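Local coordinates for glycosyltransferase (duf1792) (Streptococcus sanguinis, PDB 5V4A), which transfers a sugar from a nucleotide-sugar donor, this chain being its C-terminal UDP-binding GT-D domain, and is probably tied to export of a serine-rich repeat cell-wall protein, at residues A23-F28 and R65-L70; A52-I57 and A204-Y209; Q136-K141 and L195-L200; V155-F160 and E227-Q232. One frame throughout, in Å; residues are numbered along the deposited sequence.

Contact 1: residues A23-F28 and R65-L70; sequences ASVVRF and RLMVCL. With UDP (uridine-5'-diphosphate), chain C.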
# COMPACT_ATOMS: atom_id res chain seq x y z
N ALA A 23 0.55 13.41 7.75
CA ALA A 23 1.17 13.81 9.00
C ALA A 23 2.62 13.35 9.09
O ALA A 23 3.03 12.38 8.44
CB ALA A 23 0.39 13.24 10.19
N SER A 24 3.40 14.07 9.89
CA SER A 24 4.68 13.57 10.34
C SER A 24 4.45 12.47 11.38
O SER A 24 3.36 12.33 11.93
CB SER A 24 5.49 14.71 10.96
OG SER A 24 5.93 15.62 9.97
N VAL A 25 5.51 11.72 11.71
CA VAL A 25 5.34 10.65 12.69
C VAL A 25 6.56 10.55 13.58
O VAL A 25 7.69 10.69 13.11
CB VAL A 25 5.05 9.30 12.01
CG1 VAL A 25 6.23 8.86 11.16
CG2 VAL A 25 4.74 8.26 13.06
N VAL A 26 6.31 10.29 14.87
CA VAL A 26 7.33 9.97 15.87
C VAL A 26 6.89 8.71 16.60
O VAL A 26 5.73 8.59 17.00
CB VAL A 26 7.60 11.10 16.89
CG1 VAL A 26 8.41 12.19 16.27
CG2 VAL A 26 6.30 11.65 17.56
N ARG A 27 7.82 7.77 16.77
CA ARG A 27 7.53 6.48 17.37
C ARG A 27 8.40 6.32 18.60
O ARG A 27 9.58 6.66 18.59
CB ARG A 27 7.81 5.33 16.38
CG ARG A 27 7.50 5.62 14.93
CD ARG A 27 8.12 4.57 14.00
NE ARG A 27 9.56 4.77 14.03
CZ ARG A 27 10.40 4.06 14.77
NH1 ARG A 27 9.94 3.02 15.47
NH2 ARG A 27 11.69 4.37 14.80
N PHE A 28 7.83 5.79 19.67
CA PHE A 28 8.59 5.52 20.88
C PHE A 28 8.58 4.03 21.14
O PHE A 28 7.51 3.42 21.14
CB PHE A 28 8.02 6.29 22.07
CG PHE A 28 8.21 7.75 21.96
CD1 PHE A 28 7.25 8.55 21.37
CD2 PHE A 28 9.38 8.33 22.43
CE1 PHE A 28 7.44 9.92 21.26
CE2 PHE A 28 9.59 9.69 22.32
CZ PHE A 28 8.61 10.49 21.73
N ARG A 65 -1.06 16.98 12.03
CA ARG A 65 0.29 17.49 11.87
C ARG A 65 1.34 16.47 12.30
O ARG A 65 2.38 16.33 11.66
CB ARG A 65 0.44 18.79 12.69
CG ARG A 65 1.80 19.52 12.59
CD ARG A 65 1.94 20.70 13.58
NE ARG A 65 2.24 20.26 14.94
CZ ARG A 65 2.88 21.01 15.85
NH1 ARG A 65 3.30 22.23 15.54
NH2 ARG A 65 3.11 20.51 17.06
N LEU A 66 1.05 15.70 13.35
CA LEU A 66 2.05 14.80 13.91
C LEU A 66 1.37 13.65 14.62
O LEU A 66 0.52 13.88 15.49
CB LEU A 66 2.96 15.57 14.88
CG LEU A 66 3.95 14.68 15.64
CD1 LEU A 66 4.83 14.02 14.62
CD2 LEU A 66 4.78 15.55 16.57
N MET A 67 1.74 12.42 14.25
CA MET A 67 1.26 11.21 14.92
C MET A 67 2.34 10.72 15.88
O MET A 67 3.49 10.57 15.49
CB MET A 67 0.94 10.11 13.91
CG MET A 67 0.18 8.93 14.53
SD MET A 67 -0.33 7.64 13.36
CE MET A 67 1.25 7.21 12.62
N VAL A 68 1.94 10.48 17.13
CA VAL A 68 2.84 9.97 18.17
C VAL A 68 2.56 8.49 18.35
O VAL A 68 1.39 8.09 18.49
CB VAL A 68 2.65 10.73 19.49
CG1 VAL A 68 3.50 10.13 20.59
CG2 VAL A 68 2.91 12.24 19.29
N CYS A 69 3.61 7.66 18.34
CA CYS A 69 3.46 6.21 18.34
C CYS A 69 4.05 5.57 19.59
O CYS A 69 5.04 6.05 20.15
CB CYS A 69 4.09 5.59 17.09
SG CYS A 69 3.36 6.20 15.54
N LEU A 70 3.41 4.48 20.01
CA LEU A 70 3.85 3.64 21.12
C LEU A 70 3.89 2.20 20.64
O LEU A 70 3.26 1.86 19.62
CB LEU A 70 2.90 3.76 22.32
CG LEU A 70 2.81 5.12 23.00
CD1 LEU A 70 1.67 5.09 24.01
CD2 LEU A 70 4.13 5.47 23.67
N1 UDP C . 21.05 5.35 15.18
C2 UDP C . 22.01 6.24 14.73
N3 UDP C . 22.57 7.03 15.69
C4 UDP C . 22.28 7.02 17.04
C5 UDP C . 21.28 6.09 17.43
C6 UDP C . 20.69 5.30 16.50
O2 UDP C . 22.33 6.32 13.55
O4 UDP C . 22.87 7.82 17.80
C1' UDP C . 20.36 4.52 14.16
C2' UDP C . 20.71 3.04 14.09
O2' UDP C . 21.96 2.84 13.42
C3' UDP C . 19.49 2.50 13.31
C4' UDP C . 18.35 3.45 13.73
O4' UDP C . 18.98 4.54 14.45
O3' UDP C . 19.65 2.62 11.90
C5' UDP C . 17.26 2.83 14.56
O5' UDP C . 16.31 3.81 15.06
PA UDP C . 15.17 3.39 16.08
O1A UDP C . 15.76 2.98 17.42
O2A UDP C . 14.18 4.49 16.08
O3A UDP C . 14.53 2.04 15.42
PB UDP C . 13.19 1.22 15.68
O1B UDP C . 12.47 2.06 16.74
O2B UDP C . 13.70 -0.11 16.28
O3B UDP C . 12.39 1.06 14.42
O HOH W 1 3.74 17.50 9.72

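Contact 2: residues A52-I57 and A204-Y209; sequences ARLREI and AKVLVY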
# COMPACT_ATOMS: atom_id res chain seq x y z
N ALA A 52 14.28 13.99 29.32
CA ALA A 52 13.17 14.86 29.65
C ALA A 52 12.41 15.27 28.40
O ALA A 52 11.18 15.41 28.42
CB ALA A 52 13.67 16.09 30.41
N ARG A 53 13.14 15.47 27.30
CA ARG A 53 12.50 15.81 26.04
C ARG A 53 11.70 14.63 25.48
O ARG A 53 10.63 14.82 24.89
CB ARG A 53 13.54 16.26 25.02
CG ARG A 53 12.93 16.83 23.75
CD ARG A 53 12.22 18.15 23.97
NE ARG A 53 11.94 18.83 22.70
CZ ARG A 53 11.15 19.89 22.58
NH1 ARG A 53 10.56 20.42 23.64
NH2 ARG A 53 10.96 20.44 21.38
N LEU A 54 12.19 13.40 25.65
CA LEU A 54 11.43 12.26 25.16
C LEU A 54 10.15 12.06 25.95
O LEU A 54 9.07 11.83 25.38
CB LEU A 54 12.28 10.98 25.22
CG LEU A 54 13.55 10.90 24.39
CD1 LEU A 54 14.31 9.62 24.76
CD2 LEU A 54 13.23 10.92 22.90
N ARG A 55 10.25 12.15 27.27
CA ARG A 55 9.07 12.06 28.12
C ARG A 55 8.05 13.13 27.75
O ARG A 55 6.84 12.87 27.74
CB ARG A 55 9.49 12.20 29.58
CG ARG A 55 8.40 11.97 30.61
CD ARG A 55 9.03 12.06 31.97
NE ARG A 55 9.75 13.32 32.11
CZ ARG A 55 10.65 13.57 33.05
NH1 ARG A 55 10.97 12.63 33.94
NH2 ARG A 55 11.26 14.75 33.09
N GLU A 56 8.52 14.32 27.37
CA GLU A 56 7.60 15.40 27.03
C GLU A 56 6.83 15.08 25.76
O GLU A 56 5.62 15.34 25.68
CB GLU A 56 8.35 16.72 26.87
CG GLU A 56 7.39 17.89 26.79
CD GLU A 56 8.06 19.22 26.49
OE1 GLU A 56 9.30 19.29 26.47
OE2 GLU A 56 7.31 20.18 26.23
N ILE A 57 7.52 14.55 24.75
CA ILE A 57 6.88 14.26 23.48
C ILE A 57 5.92 13.07 23.62
O ILE A 57 4.82 13.08 23.03
CB ILE A 57 7.95 14.01 22.40
CG1 ILE A 57 8.83 15.24 22.20
CG2 ILE A 57 7.32 13.66 21.08
CD1 ILE A 57 10.09 14.92 21.38
N ALA A 204 16.22 10.79 16.66
CA ALA A 204 15.22 10.95 15.61
C ALA A 204 13.92 11.54 16.17
O ALA A 204 13.24 12.32 15.49
CB ALA A 204 14.93 9.61 14.93
N LYS A 205 13.57 11.21 17.41
CA LYS A 205 12.27 11.62 17.94
C LYS A 205 12.26 13.11 18.25
O LYS A 205 11.28 13.81 17.97
CB LYS A 205 11.93 10.81 19.19
CG LYS A 205 11.69 9.33 18.89
CD LYS A 205 12.91 8.49 18.96
CE LYS A 205 12.58 7.01 18.71
NZ LYS A 205 12.49 6.54 17.28
N VAL A 206 13.36 13.61 18.81
CA VAL A 206 13.47 15.03 19.09
C VAL A 206 13.62 15.82 17.80
O VAL A 206 13.12 16.94 17.68
CB VAL A 206 14.65 15.28 20.04
CG1 VAL A 206 14.66 16.73 20.47
CG2 VAL A 206 14.60 14.33 21.23
N LEU A 207 14.37 15.25 16.85
CA LEU A 207 14.56 15.89 15.56
C LEU A 207 13.24 16.08 14.84
O LEU A 207 12.90 17.20 14.41
CB LEU A 207 15.54 15.05 14.73
CG LEU A 207 16.04 15.57 13.37
CD1 LEU A 207 16.47 17.03 13.43
CD2 LEU A 207 17.14 14.68 12.79
N VAL A 208 12.46 15.00 14.68
CA VAL A 208 11.17 15.15 14.00
C VAL A 208 10.32 16.19 14.72
O VAL A 208 9.72 17.06 14.09
CB VAL A 208 10.43 13.81 13.89
CG1 VAL A 208 8.97 14.10 13.45
CG2 VAL A 208 11.12 12.90 12.89
N TYR A 209 10.20 16.07 16.04
CA TYR A 209 9.38 17.04 16.77
C TYR A 209 9.83 18.47 16.50
O TYR A 209 9.01 19.34 16.17
CB TYR A 209 9.40 16.76 18.27
CG TYR A 209 8.53 17.73 19.02
CD1 TYR A 209 7.21 17.44 19.30
CD2 TYR A 209 9.01 18.97 19.43
CE1 TYR A 209 6.40 18.35 19.97
CE2 TYR A 209 8.21 19.89 20.09
CZ TYR A 209 6.91 19.56 20.37
OH TYR A 209 6.09 20.46 21.03

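Contact 3: residues Q136-K141 and L195-L200; sequences QLWQDK and LILTML. With UDP (uridine-5'-diphosphate), chain C.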
# COMPACT_ATOMS: atom_id res chain seq x y z
N GLN A 136 4.77 3.76 -0.60
CA GLN A 136 3.93 4.79 -1.21
C GLN A 136 4.11 6.14 -0.52
O GLN A 136 3.81 7.18 -1.13
CB GLN A 136 2.46 4.35 -1.15
CG GLN A 136 1.51 5.16 -2.04
CD GLN A 136 1.77 4.96 -3.52
OE1 GLN A 136 2.31 3.94 -3.94
NE2 GLN A 136 1.40 5.95 -4.32
N LEU A 137 4.59 6.16 0.71
CA LEU A 137 4.85 7.42 1.41
C LEU A 137 5.95 8.22 0.73
O LEU A 137 5.92 9.46 0.74
CB LEU A 137 5.21 7.14 2.86
CG LEU A 137 4.10 6.62 3.77
CD1 LEU A 137 4.70 6.22 5.10
CD2 LEU A 137 3.05 7.70 3.99
N TRP A 138 6.92 7.54 0.13
CA TRP A 138 8.01 8.25 -0.52
C TRP A 138 8.08 8.04 -2.02
O TRP A 138 9.00 8.58 -2.65
CB TRP A 138 9.36 7.86 0.11
CG TRP A 138 9.69 6.36 0.20
CD1 TRP A 138 10.08 5.54 -0.82
CD2 TRP A 138 9.70 5.56 1.39
NE1 TRP A 138 10.31 4.27 -0.35
CE2 TRP A 138 10.10 4.25 1.01
CE3 TRP A 138 9.42 5.81 2.73
CZ2 TRP A 138 10.21 3.21 1.93
CZ3 TRP A 138 9.54 4.76 3.64
CH2 TRP A 138 9.93 3.49 3.23
N GLN A 139 7.14 7.30 -2.62
CA GLN A 139 7.17 7.08 -4.06
C GLN A 139 7.15 8.41 -4.81
O GLN A 139 6.28 9.25 -4.56
CB GLN A 139 5.98 6.23 -4.51
CG GLN A 139 6.09 4.75 -4.23
CD GLN A 139 7.38 4.18 -4.76
OE1 GLN A 139 7.52 3.94 -5.96
NE2 GLN A 139 8.34 3.97 -3.86
N ASP A 140 8.11 8.60 -5.72
CA ASP A 140 8.20 9.77 -6.59
C ASP A 140 8.42 11.07 -5.82
O ASP A 140 8.09 12.15 -6.30
CB ASP A 140 6.95 9.90 -7.48
CG ASP A 140 6.84 8.77 -8.50
OD1 ASP A 140 5.84 8.02 -8.43
OD2 ASP A 140 7.75 8.63 -9.36
N LYS A 141 9.02 10.99 -4.63
CA LYS A 141 9.33 12.15 -3.81
C LYS A 141 10.83 12.39 -3.82
O LYS A 141 11.62 11.45 -3.90
CB LYS A 141 8.87 11.95 -2.36
CG LYS A 141 7.38 11.69 -2.19
CD LYS A 141 6.54 12.89 -2.57
CE LYS A 141 5.11 12.71 -2.12
NZ LYS A 141 5.06 12.30 -0.69
N LEU A 195 10.92 15.50 1.27
CA LEU A 195 10.38 14.75 2.39
C LEU A 195 11.53 14.23 3.24
O LEU A 195 12.47 13.63 2.71
CB LEU A 195 9.53 13.58 1.90
CG LEU A 195 9.07 12.52 2.91
CD1 LEU A 195 8.20 13.13 3.97
CD2 LEU A 195 8.31 11.40 2.18
N ILE A 196 11.48 14.49 4.55
CA ILE A 196 12.57 14.13 5.46
C ILE A 196 12.23 12.78 6.09
O ILE A 196 11.16 12.63 6.69
CB ILE A 196 12.79 15.20 6.54
CG1 ILE A 196 13.15 16.54 5.88
CG2 ILE A 196 13.93 14.79 7.47
CD1 ILE A 196 12.85 17.77 6.75
N LEU A 197 13.14 11.81 5.97
CA LEU A 197 13.06 10.52 6.64
C LEU A 197 14.22 10.40 7.62
O LEU A 197 15.35 10.74 7.27
CB LEU A 197 13.13 9.33 5.68
CG LEU A 197 12.26 9.31 4.42
CD1 LEU A 197 12.54 8.05 3.52
CD2 LEU A 197 10.83 9.38 4.87
N THR A 198 13.96 9.90 8.82
CA THR A 198 15.04 9.82 9.79
C THR A 198 15.10 8.43 10.42
O THR A 198 14.07 7.78 10.67
CB THR A 198 14.92 10.93 10.87
OG1 THR A 198 16.14 11.00 11.63
CG2 THR A 198 13.77 10.69 11.81
N MET A 199 16.33 7.94 10.58
CA MET A 199 16.65 6.64 11.16
C MET A 199 17.77 6.95 12.14
O MET A 199 18.94 6.90 11.76
CB MET A 199 17.12 5.64 10.10
CG MET A 199 16.14 5.32 8.96
SD MET A 199 15.76 6.73 7.90
CE MET A 199 17.36 6.95 7.25
N LEU A 200 17.42 7.35 13.37
CA LEU A 200 18.43 7.93 14.25
C LEU A 200 18.13 7.71 15.72
O LEU A 200 18.51 8.54 16.56
CB LEU A 200 18.57 9.44 13.96
CG LEU A 200 19.89 10.18 14.28
CD1 LEU A 200 21.09 9.64 13.48
CD2 LEU A 200 19.72 11.71 14.09
N1 UDP C . 21.05 5.35 15.18
C2 UDP C . 22.01 6.24 14.73
N3 UDP C . 22.57 7.03 15.69
C4 UDP C . 22.28 7.02 17.04
C5 UDP C . 21.28 6.09 17.43
C6 UDP C . 20.69 5.30 16.50
O2 UDP C . 22.33 6.32 13.55
O4 UDP C . 22.87 7.82 17.80
C1' UDP C . 20.36 4.52 14.16
C2' UDP C . 20.71 3.04 14.09
O2' UDP C . 21.96 2.84 13.42
C3' UDP C . 19.49 2.50 13.31
C4' UDP C . 18.35 3.45 13.73
O4' UDP C . 18.98 4.54 14.45
O3' UDP C . 19.65 2.62 11.90
C5' UDP C . 17.26 2.83 14.56
O5' UDP C . 16.31 3.81 15.06
PA UDP C . 15.17 3.39 16.08
O1A UDP C . 15.76 2.98 17.42
O2A UDP C . 14.18 4.49 16.08
O3A UDP C . 14.53 2.04 15.42
PB UDP C . 13.19 1.22 15.68
O1B UDP C . 12.47 2.06 16.74
O2B UDP C . 13.70 -0.11 16.28
O3B UDP C . 12.39 1.06 14.42

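Contact 4: residues V155-F160 and E227-Q232; sequences VGNDLF and EYEWFQ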
# COMPACT_ATOMS: atom_id res chain seq x y z
N VAL A 155 20.83 0.67 1.14
CA VAL A 155 22.04 0.27 0.43
C VAL A 155 22.01 -1.25 0.27
O VAL A 155 21.92 -1.98 1.26
CB VAL A 155 23.31 0.72 1.16
CG1 VAL A 155 24.54 0.30 0.39
CG2 VAL A 155 23.30 2.24 1.36
N GLY A 156 22.07 -1.71 -0.98
CA GLY A 156 22.00 -3.13 -1.26
C GLY A 156 20.61 -3.68 -1.43
O GLY A 156 20.45 -4.90 -1.55
N ASN A 157 19.58 -2.84 -1.42
CA ASN A 157 18.22 -3.30 -1.63
C ASN A 157 17.47 -2.21 -2.38
O ASN A 157 18.01 -1.14 -2.66
CB ASN A 157 17.57 -3.70 -0.30
CG ASN A 157 17.40 -2.51 0.66
OD1 ASN A 157 16.71 -1.55 0.34
ND2 ASN A 157 18.05 -2.58 1.82
N ASP A 158 16.21 -2.49 -2.73
CA ASP A 158 15.42 -1.57 -3.54
C ASP A 158 14.37 -0.81 -2.73
O ASP A 158 13.32 -0.42 -3.27
CB ASP A 158 14.76 -2.33 -4.70
CG ASP A 158 13.68 -3.29 -4.23
OD1 ASP A 158 13.66 -3.60 -3.02
OD2 ASP A 158 12.88 -3.74 -5.06
N LEU A 159 14.62 -0.63 -1.43
CA LEU A 159 13.64 0.02 -0.55
C LEU A 159 13.20 1.38 -1.09
O LEU A 159 11.99 1.68 -1.14
CB LEU A 159 14.24 0.18 0.84
CG LEU A 159 13.44 -0.05 2.13
CD1 LEU A 159 13.98 0.83 3.24
CD2 LEU A 159 11.97 0.13 1.99
N PHE A 160 14.16 2.21 -1.49
CA PHE A 160 13.93 3.59 -1.90
C PHE A 160 14.07 3.79 -3.40
O PHE A 160 14.17 4.93 -3.87
CB PHE A 160 14.89 4.53 -1.15
CG PHE A 160 14.72 4.49 0.34
CD1 PHE A 160 13.52 4.86 0.92
CD2 PHE A 160 15.78 4.10 1.16
CE1 PHE A 160 13.36 4.83 2.30
CE2 PHE A 160 15.63 4.06 2.54
CZ PHE A 160 14.42 4.43 3.11
N GLU A 227 14.38 -4.59 8.74
CA GLU A 227 13.19 -5.41 8.59
C GLU A 227 12.95 -5.73 7.12
O GLU A 227 12.50 -6.83 6.79
CB GLU A 227 11.97 -4.72 9.22
CG GLU A 227 12.06 -4.65 10.75
CD GLU A 227 11.22 -5.72 11.41
OE1 GLU A 227 10.66 -6.56 10.68
OE2 GLU A 227 11.11 -5.73 12.66
N TYR A 228 13.27 -4.78 6.22
CA TYR A 228 13.12 -5.05 4.79
C TYR A 228 14.11 -6.10 4.32
O TYR A 228 13.77 -6.98 3.52
CB TYR A 228 13.31 -3.76 4.00
CG TYR A 228 12.87 -3.81 2.55
CD1 TYR A 228 11.55 -4.03 2.21
CD2 TYR A 228 13.79 -3.63 1.53
CE1 TYR A 228 11.14 -4.05 0.88
CE2 TYR A 228 13.39 -3.64 0.19
CZ TYR A 228 12.06 -3.86 -0.12
OH TYR A 228 11.65 -3.90 -1.44
N GLU A 229 15.36 -6.02 4.78
CA GLU A 229 16.33 -7.05 4.41
C GLU A 229 15.87 -8.42 4.87
O GLU A 229 15.88 -9.39 4.09
CB GLU A 229 17.70 -6.71 4.99
CG GLU A 229 18.36 -5.52 4.35
CD GLU A 229 19.14 -5.86 3.10
OE1 GLU A 229 19.67 -4.92 2.49
OE2 GLU A 229 19.25 -7.06 2.74
N TRP A 230 15.40 -8.52 6.12
CA TRP A 230 14.92 -9.81 6.61
C TRP A 230 13.71 -10.28 5.79
O TRP A 230 13.61 -11.48 5.47
CB TRP A 230 14.55 -9.71 8.09
CG TRP A 230 15.75 -9.55 8.96
CD1 TRP A 230 16.99 -10.08 8.75
CD2 TRP A 230 15.83 -8.82 10.18
NE1 TRP A 230 17.84 -9.71 9.77
CE2 TRP A 230 17.15 -8.94 10.66
CE3 TRP A 230 14.91 -8.06 10.92
CZ2 TRP A 230 17.57 -8.34 11.84
CZ3 TRP A 230 15.33 -7.46 12.10
CH2 TRP A 230 16.65 -7.60 12.55
N PHE A 231 12.80 -9.36 5.45
CA PHE A 231 11.65 -9.70 4.62
C PHE A 231 12.09 -10.23 3.26
O PHE A 231 11.62 -11.28 2.81
CB PHE A 231 10.74 -8.47 4.49
CG PHE A 231 9.69 -8.56 3.42
CD1 PHE A 231 8.60 -9.41 3.57
CD2 PHE A 231 9.74 -7.72 2.32
CE1 PHE A 231 7.60 -9.46 2.59
CE2 PHE A 231 8.73 -7.76 1.34
CZ PHE A 231 7.67 -8.63 1.48
N GLN A 232 13.04 -9.56 2.61
CA GLN A 232 13.43 -9.98 1.27
C GLN A 232 14.16 -11.32 1.27
O GLN A 232 14.08 -12.06 0.29
CB GLN A 232 14.31 -8.92 0.61
CG GLN A 232 13.68 -7.54 0.51
CD GLN A 232 13.03 -7.29 -0.82
OE1 GLN A 232 11.98 -7.86 -1.13
NE2 GLN A 232 13.64 -6.42 -1.62
O HOH W 2 16.11 -5.58 -2.81
O HOH W 3 10.89 -5.53 -4.03

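Contact 1: residues A23-F28 and R65-L70
Strands 24-27 and 66-70 run parallel, 16° apart in direction and 4.5 Å apart at their axes' closest approach, and five backbone hydrogen bonds run from Ser24, Val26 and Phe28 to Arg65, Met67 and Cys69. They belong to the parallel sheet of the GT-D fold, in which 66-70 lies between 24-27 and 110-111, while Val25 pairs through its backbone with strand 218-220. The bonds alternate in the parallel manner, each strand giving every second residue to the pairing: Met67 N reaches Ser24 O at 2.8 Å, and Val26 N then reaches Met67 O at 2.9 Å.

Side chains divide between two faces. On one, Val25 and Met67 are neighbours, and the CG2 branch of Val25, turned anti to its own backbone nitrogen, sits 3.5 Å from Cys69 SG and 3.7 Å from Met67 CE; helix 11-21 packs here through Leu18. On the other, Val26 and Val68 point the same way side by side, CG2 to CG2 at 3.9 Å, and Val68 CG1 lies at the edge of the Phe28 ring, near its plane. Helix 201-213 covers this face through Val208 and Lys205.

At the end of its strand, Arg27 sends its side chain away from the sheet to the nucleotide. The chain bends at chi3 (-70°), and its guanidinium, also paired with Asp220, meets the UDP diphosphate edge-on, a placement that would balance phosphate charge. Arg27 NH1 donates to O1B of UDP at 3.0 Å, while Arg27 NH2 reaches the same O1B at 3.1 Å.

Contact 2: residues A52-I57 and A204-Y209
Arg53 and Tyr209 meet with guanidinium and phenol planes almost perpendicular, 84° apart, and Arg53 NH2 comes to 3.1 Å from Tyr209 CE2. The aliphatic part of the same arginine also takes part: Arg53 CG rests on Val206 CG1 at 3.7 Å. The chain is bent at chi2 (68°), which lets CG pack on the valine while the guanidinium goes on to the ring.

One turn further on in helix 48-58, Ile57 fills the space beside the base of the tyrosine, its CD1 3.7 Å from Tyr209 CB. Leu54 adds a third point of packing, where Leu54 CD2 touches both Lys205 CB, at 3.9 Å, and Val206 CG2. The two helical segments cross at 60° with axes 9.9 Å apart, helix-on-helix packing on one side of the parallel sheet in this GT-D fold, where Phe28 packs against Leu54, Ile57 and Lys205.

Polar partners hold the outer ends. Arg53 NH1 forms a salt bridge with Glu56 OE1 at 3.3 Å, one turn along its own helix, and Arg53 NH2 pairs with Asp210. On the far side Lys205, bent at chi2 and chi4, carries NZ away from helix 48-58 to Asp220 and a phosphate oxygen of UDP.

Contact 3: residues Q136-K141 and L195-L200
A turn and the helical residues before it pack onto an inner strand of the five-stranded parallel sheet of the GT-D fold: a type II beta turn from Trp138 to Lys141 follows the last, weakly bonded part of helix 127-138, and strand 195-199 receives it. The turn is closed by the backbone bond from Lys141 N to Trp138 O, 3.1 Å long, and leads into strand 142-148, which lies next to 195-199 in the sheet. Residues 137-141 and the strand thus meet on one face of that sheet.

Two leucines of the strand, Leu195 and Leu197, carry the contact, both on the same face because they alternate with Ile196. Leu195 has CG anti to its backbone nitrogen (chi1 170°), which extends the branch toward the turn, and its CD2 methyl comes to 3.4 Å from the carbonyl oxygen of Leu137 and 4.2 Å from Trp138 CB. The same oxygen, Leu137 O, accepts a weak hydrogen bond from Lys141 NZ, whose ammonium therefore lies beside this methyl group.

Further along, the indole of Trp138 crosses Leu197 at about a right angle, with Trp138 CE3 touching Leu197 CD1 at 3.9 Å. The indole's NE1 is hydrogen-bonded to Leu159 O, which helps fix the ring's rotation, and Phe160 also meets its ring system. Toward the C-terminal end of the segment, Met199 and Leu200 line the UDP pocket: Leu200 N lies 3.4 Å from O4' of the ribose, and Leu200 CD1 approaches the uracil at 3.5 Å from its O2.

Contact 4: residues V155-F160 and E227-Q232
The Tyr228 ring is packed on both faces: Leu159 CG lies over one, 3.6 Å above the plane and offset toward the rim, and Gln232 CG, from the next turn of the same helix, lies over the centre of the other. At the edge, close to the ring plane, are Asn157 CG and Asp158 OD1. Here a loop between two strands of the GT-D sheet, 142-148 and 165-171, meets helix 224-233. The leucine approach is a CH-pi contact, with CG 4.0 Å from the ring centroid and 26° from the normal; Phe131 adds an edge-to-face ring contact to the tyrosine.

The hydroxyl fixes the outer end of the ring. Tyr228 OH donates to Asp158 OD1 at 2.6 Å, on the syn side, though tilted out of the carboxylate plane, and one water, donating to both Tyr228 OH and Asp158 OD2, bridges the pair. Lys135 NZ also hydrogen-bonds to the hydroxyl and would probably polarise it as a donor toward Asp158.

Asn157 organises the loop itself in an Asx turn: its OD1 accepts from Leu159 N at 2.9 Å, in the carbonyl plane on a lone pair. Its CG stands between the backbone nitrogen and carbonyl carbon (chi1 64°), which lets OD1 fold back to Leu159 N while ND2 reaches Glu229. The amide nitrogen also bonds to Asp225, and Lys244 makes a salt bridge with Glu229. Between loop and helix, Asn157 ND2 points almost straight at Glu229 OE1, 2.9 Å away with 179° at the hydrogen, meeting that oxygen from above the carboxylate plane.

The four contacts illustrate how one GT-D domain builds a nucleotide site along its parallel strands. Strand 24-27 of contact 1 and strand 195-199 of contact 3 lie on either side of 218-220; the two contacts, centres about 14 Å apart, both reach UDP. Contact 2, centred about 10 Å from contact 1, joins them: its helix 201-213 directly follows strand 195-199 and packs on Val26 and Thr198. Along the chain, contact 3 is nested inside the loop closed by contact 2, whereas contacts 3 and 4 interleave. Contact 4 lies across the chain's centre from contact 2, centres about 27 Å apart, and touches contact 3 through Leu159 and Phe160.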